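PDB 4MF7: glutathione S-transferase enzyme with thioredoxin-like domain from Bradyrhizobium sp., which probably catalyses the conjugation of glutathione, through its thiol, to electrophilic substrates. Local coordinates for residues A[201-212]-A[236-246]. Residues are numbered along the deposited sequence; the frame is centred on the assembly and turned at random.
Sequences YTIADIATLGWV and WLERGLARPAV
Two donors grip OD1 of Asp-205: Trp-236 NE1, at 2.9 Å, and the backbone N of Ile-196. The indole bond is nearly straight (168°), lies close to the ring plane and reaches OD1 on its anti side, somewhat out of the carboxylate plane. The other oxygen, OD2, takes the N of Thr-202 at 3.0 Å, while Thr-202 OG1 accepts from Ala-204 N. These last two bonds make the N-capping box at the start of helix 203-215, a hallmark of the helical C-terminal domain of glutathione transferases. One buried carboxylate thus closes a helix end and ties it to helix 236-241; the two helical segments, 203-212 and 236-241, cross at -105°.

Beyond the bond, the indole is wedged knob-into-hole among Asp-205, Thr-208, Leu-209 and Val-212. Leu-209 CD2 sits over the six-membered ring of Trp-236, 3.7 Å from its centroid, in a CH-pi contact. Val-212 CG2 meets the ring edge at CZ3. Leu-186 and Leu-190 of helix 171-190 also pack on the indole. A leucine in place of Trp-236 is likely to leave Asp-205 OD1 with Ile-196 N but no indole donor, and the groove under Leu-209 CD2 and beside Val-212 CG2 poorly filled.

Leu-209 is itself a knob, among Trp-236, Leu-237, Gly-240 and Val-246; its CD1 lies 3.8 Å from Gly-240 CA, the leucine branch lying against bare backbone. Farther along, Arg-243 bends at chi3 (66°) to lay its guanidinium over one face of the Tyr-201 ring in a cation-pi stack, while its NH2 forms a salt bridge with Glu-62 of helix 53-63, linking the contact to the thioredoxin-like domain. At the phenol end, Val-246 CG2 touches Tyr-201 OH at 3.3 Å.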
ATOM      1  N   TYR A 201      18.859   4.475  -5.865  1.00 29.21           N
ATOM      2  CA  TYR A 201      17.938   3.481  -6.414  1.00 32.49           C
ATOM      3  C   TYR A 201      17.314   2.715  -5.272  1.00 28.39           C
ATOM      4  O   TYR A 201      18.009   2.149  -4.389  1.00 29.42           O
ATOM      5  CB  TYR A 201      18.672   2.555  -7.382  1.00 30.50           C
ATOM      6  CG  TYR A 201      17.896   1.412  -7.975  1.00 27.18           C
ATOM      7  CD1 TYR A 201      17.141   1.594  -9.096  1.00 28.98           C
ATOM      8  CD2 TYR A 201      18.004   0.114  -7.458  1.00 29.92           C
ATOM      9  CE1 TYR A 201      16.476   0.546  -9.703  1.00 27.25           C
ATOM     10  CE2 TYR A 201      17.330  -0.937  -8.041  1.00 27.74           C
ATOM     11  CZ  TYR A 201      16.569  -0.721  -9.173  1.00 27.61           C
ATOM     12  OH  TYR A 201      15.921  -1.758  -9.788  1.00 30.14           O
ATOM     13  N   THR A 202      15.976   2.680  -5.259  1.00 29.89           N
ATOM     14  CA  THR A 202      15.267   2.165  -4.101  1.00 29.07           C
ATOM     15  C   THR A 202      14.113   1.247  -4.458  1.00 28.23           C
ATOM     16  O   THR A 202      13.788   1.062  -5.630  1.00 24.76           O
ATOM     17  CB  THR A 202      14.670   3.317  -3.220  1.00 26.43           C
ATOM     18  OG1 THR A 202      13.643   4.002  -3.942  1.00 27.74           O
ATOM     19  CG2 THR A 202      15.755   4.313  -2.722  1.00 28.03           C
ATOM     20  N   ILE A 203      13.484   0.692  -3.430  1.00 27.15           N
ATOM     21  CA  ILE A 203      12.228  -0.028  -3.594  1.00 26.87           C
ATOM     22  C   ILE A 203      11.135   0.778  -4.332  1.00 21.74           C
ATOM     23  O   ILE A 203      10.223   0.176  -4.921  1.00 26.31           O
ATOM     24  CB  ILE A 203      11.701  -0.659  -2.283  1.00 26.23           C
ATOM     25  CG1 ILE A 203      11.398   0.387  -1.177  1.00 24.71           C
ATOM     26  CG2 ILE A 203      12.599  -1.749  -1.801  1.00 30.83           C
ATOM     27  CD1 ILE A 203      10.782  -0.228   0.069  1.00 28.14           C
ATOM     28  N   ALA A 204      11.218   2.113  -4.336  1.00 24.33           N
ATOM     29  CA  ALA A 204      10.294   2.944  -5.149  1.00 24.51           C
ATOM     30  C   ALA A 204      10.404   2.659  -6.655  1.00 26.95           C
ATOM     31  O   ALA A 204       9.403   2.516  -7.327  1.00 24.46           O
ATOM     32  CB  ALA A 204      10.479   4.429  -4.879  1.00 24.92           C
ATOM     33  N   ASP A 205      11.631   2.613  -7.181  1.00 25.39           N
ATOM     34  CA  ASP A 205      11.875   2.258  -8.593  1.00 25.60           C
ATOM     35  C   ASP A 205      11.503   0.791  -8.868  1.00 26.41           C
ATOM     36  O   ASP A 205      10.843   0.474  -9.878  1.00 27.77           O
ATOM     37  CB  ASP A 205      13.328   2.527  -8.962  1.00 26.75           C
ATOM     38  CG  ASP A 205      13.769   3.916  -8.535  1.00 24.87           C
ATOM     39  OD1 ASP A 205      13.392   4.907  -9.217  1.00 26.09           O
ATOM     40  OD2 ASP A 205      14.457   3.969  -7.501  1.00 28.06           O
ATOM     41  N   ILE A 206      11.877  -0.082  -7.932  1.00 26.48           N
ATOM     42  CA  ILE A 206      11.600  -1.510  -8.040  1.00 29.60           C
ATOM     43  C   ILE A 206      10.091  -1.738  -8.081  1.00 28.92           C
ATOM     44  O   ILE A 206       9.627  -2.625  -8.772  1.00 27.76           O
ATOM     45  CB  ILE A 206      12.309  -2.301  -6.913  1.00 26.06           C
ATOM     46  CG1 ILE A 206      13.837  -2.178  -7.067  1.00 26.39           C
ATOM     47  CG2 ILE A 206      11.856  -3.752  -6.818  1.00 26.42           C
ATOM     48  CD1 ILE A 206      14.601  -2.661  -5.849  1.00 27.29           C
ATOM     49  N   ALA A 207       9.323  -0.915  -7.359  1.00 23.18           N
ATOM     50  CA  ALA A 207       7.870  -1.064  -7.337  1.00 23.79           C
ATOM     51  C   ALA A 207       7.187  -0.567  -8.623  1.00 27.39           C
ATOM     52  O   ALA A 207       6.071  -0.965  -8.919  1.00 27.33           O
ATOM     53  CB  ALA A 207       7.286  -0.320  -6.139  1.00 28.06           C
ATOM     54  N   THR A 208       7.836   0.314  -9.372  1.00 25.30           N
ATOM     55  CA  THR A 208       7.170   1.019 -10.455  1.00 25.77           C
ATOM     56  C   THR A 208       7.694   0.686 -11.869  1.00 28.45           C
ATOM     57  O   THR A 208       6.952   0.817 -12.862  1.00 28.62           O
ATOM     58  CB  THR A 208       7.245   2.535 -10.212  1.00 34.53           C
ATOM     59  OG1 THR A 208       8.596   2.926 -10.068  1.00 35.54           O
ATOM     60  CG2 THR A 208       6.554   2.876  -8.915  1.00 33.28           C
ATOM     61  N   LEU A 209       8.946   0.248 -11.974  1.00 28.59           N
ATOM     62  CA  LEU A 209       9.530  -0.021 -13.302  1.00 28.24           C
ATOM     63  C   LEU A 209       8.706  -1.019 -14.114  1.00 30.30           C
ATOM     64  O   LEU A 209       8.475  -0.810 -15.307  1.00 31.96           O
ATOM     65  CB  LEU A 209      10.954  -0.532 -13.175  1.00 29.23           C
ATOM     66  CG  LEU A 209      12.022   0.519 -12.949  1.00 27.66           C
ATOM     67  CD1 LEU A 209      13.319  -0.143 -12.478  1.00 35.36           C
ATOM     68  CD2 LEU A 209      12.256   1.332 -14.217  1.00 35.39           C
ATOM     69  N   GLY A 210       8.303  -2.126 -13.487  1.00 29.43           N
ATOM     70  CA  GLY A 210       7.583  -3.182 -14.195  1.00 37.11           C
ATOM     71  C   GLY A 210       6.238  -2.721 -14.721  1.00 36.00           C
ATOM     72  O   GLY A 210       5.812  -3.063 -15.831  1.00 33.88           O
ATOM     73  N   TRP A 211       5.560  -1.927 -13.921  1.00 27.33           N
ATOM     74  CA  TRP A 211       4.272  -1.374 -14.310  1.00 29.02           C
ATOM     75  C   TRP A 211       4.387  -0.500 -15.559  1.00 37.78           C
ATOM     76  O   TRP A 211       3.613  -0.649 -16.502  1.00 33.60           O
ATOM     77  CB  TRP A 211       3.608  -0.595 -13.171  1.00 39.95           C
ATOM     78  CG  TRP A 211       2.525   0.354 -13.661  1.00 49.80           C
ATOM     79  CD1 TRP A 211       1.283   0.020 -14.129  1.00 83.63           C
ATOM     80  CD2 TRP A 211       2.614   1.783 -13.749  1.00 42.85           C
ATOM     81  NE1 TRP A 211       0.597   1.155 -14.499  1.00 82.59           N
ATOM     82  CE2 TRP A 211       1.394   2.248 -14.281  1.00 73.55           C
ATOM     83  CE3 TRP A 211       3.615   2.712 -13.437  1.00 90.74           C
ATOM     84  CZ2 TRP A 211       1.145   3.601 -14.499  1.00 68.55           C
ATOM     85  CZ3 TRP A 211       3.365   4.057 -13.656  1.00 83.79           C
ATOM     86  CH2 TRP A 211       2.145   4.486 -14.183  1.00 62.82           C
ATOM     87  N   VAL A 212       5.326   0.433 -15.559  1.00 29.65           N
ATOM     88  CA  VAL A 212       5.549   1.265 -16.745  1.00 28.17           C
ATOM     89  C   VAL A 212       5.957   0.416 -17.968  1.00 35.84           C
ATOM     90  O   VAL A 212       5.426   0.600 -19.073  1.00 36.21           O
ATOM     91  CB  VAL A 212       6.620   2.347 -16.504  1.00 30.91           C
ATOM     92  CG1 VAL A 212       6.768   3.214 -17.747  1.00 35.75           C
ATOM     93  CG2 VAL A 212       6.269   3.217 -15.302  1.00 37.73           C
ATOM     94  N   TRP A 236      14.407   7.339 -17.365  1.00 33.83           N
ATOM     95  CA  TRP A 236      14.441   6.539 -16.157  1.00 28.55           C
ATOM     96  C   TRP A 236      14.125   5.053 -16.470  1.00 27.66           C
ATOM     97  O   TRP A 236      14.785   4.162 -15.950  1.00 32.33           O
ATOM     98  CB  TRP A 236      13.448   7.118 -15.145  1.00 27.44           C
ATOM     99  CG  TRP A 236      13.038   6.248 -14.020  1.00 30.72           C
ATOM    100  CD1 TRP A 236      13.627   6.126 -12.813  1.00 29.48           C
ATOM    101  CD2 TRP A 236      11.814   5.473 -13.961  1.00 34.38           C
ATOM    102  NE1 TRP A 236      12.878   5.284 -11.995  1.00 31.56           N
ATOM    103  CE2 TRP A 236      11.769   4.866 -12.693  1.00 27.37           C
ATOM    104  CE3 TRP A 236      10.791   5.204 -14.889  1.00 29.48           C
ATOM    105  CZ2 TRP A 236      10.720   4.014 -12.302  1.00 27.23           C
ATOM    106  CZ3 TRP A 236       9.722   4.372 -14.495  1.00 29.39           C
ATOM    107  CH2 TRP A 236       9.725   3.775 -13.213  1.00 27.62           C
ATOM    108  N   LEU A 237      13.136   4.805 -17.323  1.00 28.36           N
ATOM    109  CA  LEU A 237      12.786   3.415 -17.674  1.00 31.09           C
ATOM    110  C   LEU A 237      13.995   2.725 -18.304  1.00 34.81           C
ATOM    111  O   LEU A 237      14.303   1.581 -17.981  1.00 31.07           O
ATOM    112  CB  LEU A 237      11.584   3.352 -18.598  1.00 32.76           C
ATOM    113  CG  LEU A 237      11.096   1.927 -18.999  1.00 30.62           C
ATOM    114  CD1 LEU A 237      10.673   1.092 -17.776  1.00 30.41           C
ATOM    115  CD2 LEU A 237       9.948   2.025 -20.005  1.00 33.93           C
ATOM    116  N   GLU A 238      14.677   3.440 -19.206  1.00 34.11           N
ATOM    117  CA  GLU A 238      15.909   2.955 -19.840  1.00 35.49           C
ATOM    118  C   GLU A 238      16.990   2.642 -18.825  1.00 31.77           C
ATOM    119  O   GLU A 238      17.621   1.595 -18.898  1.00 38.31           O
ATOM    120  CB  GLU A 238      16.484   4.017 -20.812  1.00 41.62           C
ATOM    121  CG  GLU A 238      16.383   3.712 -22.290  1.00 81.63           C
ATOM    122  CD  GLU A 238      17.527   4.338 -23.077  1.00103.39           C
ATOM    123  OE1 GLU A 238      17.839   3.830 -24.165  1.00 78.07           O
ATOM    124  OE2 GLU A 238      18.135   5.326 -22.610  1.00 79.35           O
ATOM    125  N   ARG A 239      17.191   3.524 -17.854  1.00 32.78           N
ATOM    126  CA  ARG A 239      18.171   3.282 -16.794  1.00 34.72           C
ATOM    127  C   ARG A 239      17.806   2.015 -16.006  1.00 36.75           C
ATOM    128  O   ARG A 239      18.656   1.185 -15.700  1.00 34.37           O
ATOM    129  CB  ARG A 239      18.268   4.459 -15.831  1.00 35.66           C
ATOM    130  CG  ARG A 239      18.927   5.712 -16.396  1.00 45.91           C
ATOM    131  CD  ARG A 239      19.240   6.711 -15.299  1.00 38.66           C
ATOM    132  NE  ARG A 239      18.070   7.450 -14.825  1.00 40.76           N
ATOM    133  CZ  ARG A 239      17.501   8.468 -15.470  1.00 44.93           C
ATOM    134  NH1 ARG A 239      16.449   9.070 -14.939  1.00 41.75           N
ATOM    135  NH2 ARG A 239      17.977   8.899 -16.644  1.00 43.94           N
ATOM    136  N   GLY A 240      16.525   1.861 -15.700  1.00 35.56           N
ATOM    137  CA  GLY A 240      16.080   0.727 -14.887  1.00 31.13           C
ATOM    138  C   GLY A 240      16.213  -0.576 -15.644  1.00 33.07           C
ATOM    139  O   GLY A 240      16.695  -1.582 -15.094  1.00 32.98           O
ATOM    140  N   LEU A 241      15.769  -0.577 -16.890  1.00 32.39           N
ATOM    141  CA  LEU A 241      15.829  -1.809 -17.712  1.00 43.64           C
ATOM    142  C   LEU A 241      17.242  -2.229 -18.106  1.00 40.02           C
ATOM    143  O   LEU A 241      17.441  -3.360 -18.537  1.00 42.98           O
ATOM    144  CB  LEU A 241      14.996  -1.675 -18.981  1.00 38.02           C
ATOM    145  CG  LEU A 241      13.509  -1.444 -18.811  1.00 36.24           C
ATOM    146  CD1 LEU A 241      12.819  -1.244 -20.161  1.00 38.77           C
ATOM    147  CD2 LEU A 241      12.822  -2.559 -18.028  1.00 48.30           C
ATOM    148  N   ALA A 242      18.212  -1.336 -17.956  1.00 39.13           N
ATOM    149  CA  ALA A 242      19.632  -1.663 -18.148  1.00 38.02           C
ATOM    150  C   ALA A 242      20.223  -2.450 -16.989  1.00 40.61           C
ATOM    151  O   ALA A 242      21.351  -2.920 -17.083  1.00 43.53           O
ATOM    152  CB  ALA A 242      20.441  -0.381 -18.341  1.00 38.68           C
ATOM    153  N   ARG A 243      19.514  -2.527 -15.862  1.00 35.56           N
ATOM    154  CA  ARG A 243      20.008  -3.276 -14.722  1.00 33.54           C
ATOM    155  C   ARG A 243      19.761  -4.762 -14.911  1.00 31.83           C
ATOM    156  O   ARG A 243      18.605  -5.192 -15.143  1.00 32.32           O
ATOM    157  CB  ARG A 243      19.331  -2.784 -13.432  1.00 29.62           C
ATOM    158  CG  ARG A 243      19.619  -1.347 -13.126  1.00 28.69           C
ATOM    159  CD  ARG A 243      18.873  -0.897 -11.880  1.00 34.47           C
ATOM    160  NE  ARG A 243      19.351  -1.590 -10.683  1.00 30.53           N
ATOM    161  CZ  ARG A 243      20.337  -1.176  -9.890  1.00 33.91           C
ATOM    162  NH1 ARG A 243      21.004  -0.052 -10.133  1.00 37.33           N
ATOM    163  NH2 ARG A 243      20.650  -1.894  -8.832  1.00 33.36           N
ATOM    164  N   PRO A 244      20.821  -5.585 -14.794  1.00 34.55           N
ATOM    165  CA  PRO A 244      20.597  -7.021 -15.046  1.00 37.80           C
ATOM    166  C   PRO A 244      19.591  -7.700 -14.088  1.00 34.50           C
ATOM    167  O   PRO A 244      18.851  -8.589 -14.520  1.00 32.78           O
ATOM    168  CB  PRO A 244      22.000  -7.634 -14.902  1.00 38.32           C
ATOM    169  CG  PRO A 244      22.933  -6.498 -15.147  1.00 44.82           C
ATOM    170  CD  PRO A 244      22.255  -5.291 -14.565  1.00 40.94           C
ATOM    171  N   ALA A 245      19.549  -7.283 -12.822  1.00 33.85           N
ATOM    172  CA  ALA A 245      18.553  -7.822 -11.872  1.00 30.79           C
ATOM    173  C   ALA A 245      17.120  -7.532 -12.318  1.00 27.92           C
ATOM    174  O   ALA A 245      16.233  -8.364 -12.112  1.00 29.08           O
ATOM    175  CB  ALA A 245      18.798  -7.276 -10.471  1.00 31.91           C
ATOM    176  N   VAL A 246      16.898  -6.338 -12.895  1.00 29.20           N
ATOM    177  CA  VAL A 246      15.597  -5.969 -13.416  1.00 33.68           C
ATOM    178  C   VAL A 246      15.268  -6.864 -14.610  1.00 32.77           C
ATOM    179  O   VAL A 246      14.176  -7.402 -14.716  1.00 28.84           O
ATOM    180  CB  VAL A 246      15.514  -4.461 -13.800  1.00 28.55           C
ATOM    181  CG1 VAL A 246      14.230  -4.162 -14.529  1.00 29.79           C
ATOM    182  CG2 VAL A 246      15.623  -3.554 -12.563  1.00 28.74           C
TER